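Local coordinates for uncharacterized protein (Xanthomonas axonopodis pv. citri, PDB 3OV5) that is the VirB7 component of a type IV secretion system, probably working at the bacterial outer membrane through a globular domain of the N0 type, at residues T14-L19 with P35-L40. Numbering follows the deposited sequence.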
loop_
_atom_site.group_PDB
_atom_site.type_symbol
_atom_site.label_atom_id
_atom_site.label_comp_id
_atom_site.label_asym_id
_atom_site.label_seq_id
_atom_site.Cartn_x
_atom_site.Cartn_y
_atom_site.Cartn_z
ATOM N N THR A 14 1.374 -8.934 -5.367
ATOM C CA THR A 14 0.765 -8.964 -4.063
ATOM C C THR A 14 0.837 -7.612 -3.405
ATOM O O THR A 14 1.617 -6.729 -3.815
ATOM C CB THR A 14 1.436 -9.995 -3.119
ATOM O OG1 THR A 14 2.700 -9.474 -2.675
ATOM C CG2 THR A 14 1.652 -11.359 -3.780
ATOM N N LEU A 15 0.061 -7.459 -2.340
ATOM C CA LEU A 15 0.031 -6.241 -1.557
ATOM C C LEU A 15 1.433 -5.908 -1.014
ATOM O O LEU A 15 1.924 -4.780 -1.182
ATOM C CB LEU A 15 -0.966 -6.408 -0.408
ATOM C CG LEU A 15 -1.072 -5.256 0.568
ATOM C CD1 LEU A 15 -1.484 -3.954 -0.102
ATOM C CD2 LEU A 15 -2.054 -5.633 1.690
ATOM N N LYS A 16 2.058 -6.863 -0.325
ATOM C CA LYS A 16 3.351 -6.604 0.281
ATOM C C LYS A 16 4.396 -6.302 -0.792
ATOM O O LYS A 16 5.227 -5.424 -0.582
ATOM C CB LYS A 16 3.782 -7.791 1.149
ATOM C CG LYS A 16 5.052 -7.502 1.955
ATOM C CD LYS A 16 5.436 -8.686 2.844
ATOM C CE LYS A 16 5.802 -9.899 2.052
ATOM N NZ LYS A 16 6.255 -11.029 2.931
ATOM N N THR A 17 4.405 -7.079 -1.871
ATOM C CA THR A 17 5.461 -6.884 -2.866
ATOM C C THR A 17 5.273 -5.578 -3.640
ATOM O O THR A 17 6.271 -4.918 -3.988
ATOM C CB THR A 17 5.627 -8.111 -3.753
ATOM O OG1 THR A 17 4.454 -8.404 -4.463
ATOM C CG2 THR A 17 6.122 -9.322 -2.935
ATOM N N MET A 18 4.027 -5.185 -3.922
ATOM C CA MET A 18 3.801 -3.882 -4.520
ATOM C C MET A 18 4.326 -2.800 -3.595
ATOM O O MET A 18 5.013 -1.854 -4.020
ATOM C CB MET A 18 2.322 -3.651 -4.818
ATOM C CG MET A 18 2.086 -2.327 -5.542
ATOM S SD MET A 18 0.362 -2.010 -5.902
ATOM C CE MET A 18 -0.244 -1.685 -4.225
ATOM N N LEU A 19 3.980 -2.898 -2.315
ATOM C CA LEU A 19 4.425 -1.888 -1.359
ATOM C C LEU A 19 5.946 -1.897 -1.174
ATOM O O LEU A 19 6.527 -0.859 -0.913
ATOM C CB LEU A 19 3.688 -2.063 -0.039
ATOM C CG LEU A 19 2.238 -1.582 -0.091
ATOM C CD1 LEU A 19 1.522 -2.005 1.181
ATOM C CD2 LEU A 19 2.183 -0.081 -0.271
ATOM N N PRO A 35 -0.297 -10.920 9.326
ATOM C CA PRO A 35 0.282 -12.264 9.374
ATOM C C PRO A 35 0.530 -12.879 8.004
ATOM O O PRO A 35 1.374 -13.777 7.880
ATOM C CB PRO A 35 -0.780 -13.081 10.101
ATOM C CG PRO A 35 -2.050 -12.305 9.905
ATOM C CD PRO A 35 -1.650 -10.882 9.908
ATOM N N SER A 36 -0.208 -12.427 6.986
ATOM C CA SER A 36 -0.124 -12.964 5.626
ATOM C C SER A 36 -0.041 -11.826 4.640
ATOM O O SER A 36 -0.622 -10.759 4.874
ATOM C CB SER A 36 -1.383 -13.777 5.315
ATOM O OG SER A 36 -1.320 -14.435 4.075
ATOM N N ASP A 37 0.584 -12.098 3.507
ATOM C CA ASP A 37 0.436 -11.263 2.329
ATOM C C ASP A 37 -0.937 -11.583 1.704
ATOM O O ASP A 37 -1.604 -12.560 2.062
ATOM C CB ASP A 37 1.618 -11.560 1.392
ATOM C CG ASP A 37 1.866 -10.499 0.347
ATOM O OD1 ASP A 37 2.865 -10.706 -0.406
ATOM O OD2 ASP A 37 1.126 -9.492 0.268
ATOM N N TYR A 38 -1.327 -10.739 0.763
ATOM C CA TYR A 38 -2.595 -10.864 0.035
ATOM C C TYR A 38 -2.351 -10.553 -1.405
ATOM O O TYR A 38 -1.550 -9.671 -1.751
ATOM C CB TYR A 38 -3.647 -9.860 0.552
ATOM C CG TYR A 38 -4.099 -10.228 1.913
ATOM C CD1 TYR A 38 -4.930 -11.350 2.108
ATOM C CD2 TYR A 38 -3.679 -9.528 3.027
ATOM C CE1 TYR A 38 -5.299 -11.762 3.343
ATOM C CE2 TYR A 38 -4.096 -9.936 4.287
ATOM C CZ TYR A 38 -4.888 -11.054 4.425
ATOM O OH TYR A 38 -5.298 -11.469 5.649
ATOM N N THR A 39 -3.068 -11.230 -2.292
ATOM C CA THR A 39 -3.011 -10.858 -3.682
ATOM C C THR A 39 -3.570 -9.444 -3.845
ATOM O O THR A 39 -4.374 -8.966 -3.046
ATOM C CB THR A 39 -3.720 -11.868 -4.556
ATOM O OG1 THR A 39 -3.214 -11.721 -5.882
ATOM C CG2 THR A 39 -5.162 -11.644 -4.578
ATOM N N LEU A 40 -3.159 -8.781 -4.922
ATOM C CA LEU A 40 -3.789 -7.546 -5.329
ATOM C C LEU A 40 -5.170 -7.854 -5.881
ATOM O O LEU A 40 -5.310 -8.707 -6.778
ATOM C CB LEU A 40 -2.947 -6.843 -6.407
ATOM C CG LEU A 40 -1.549 -6.439 -5.926
ATOM C CD1 LEU A 40 -0.713 -5.856 -7.064
ATOM C CD2 LEU A 40 -1.616 -5.436 -4.800
#
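Asp37 reaches from the loop after strand 29-32 onto the N-terminus of helix 15-24, beside the N-cap residue Thr14. The contact ties loop to helix start in the N0 domain, a fold found in outer membrane transport proteins. With chi1 at -162°, the Asp37 side chain extends away from its own backbone N, and CB points toward the helix. Asp37 CG lies 3.4 Å from Lys16 CB. Asp37 OD1 takes a hydrogen bond of 2.6 Å from Thr14 OG1, on its syn side and 22° out of the carboxylate plane. Asp37 OD2 accepts from Lys16 N at 2.9 Å. A second donor, Tyr38 N, comes to OD2 from the opposite face of that plane. Both oxygens are thus gripped, which fixes the rotation of the carboxylate. The helix N-terminus would probably stabilise its negative charge.

Thr14 works in both directions. Its OG1 donates to Asp37 and accepts from Thr17 N, the capping bond. Its backbone forms a single bridge with Thr39. Next to it, Leu15 N gives a nearly straight hydrogen bond of 2.8 Å to Tyr38 O.

Apolar contacts border this polar cluster. Leu15 CD2 lies at the edge of the Tyr38 ring, near its plane, while the Leu15 side chain also packs on Leu59 and Tyr63 of helix 52-63. Leu40 lays CD2 against the Thr14-Leu15 peptide. The Met18 chain bends at chi3 (71°), and its terminal CE stops 4.0 Å from Leu40 CD2.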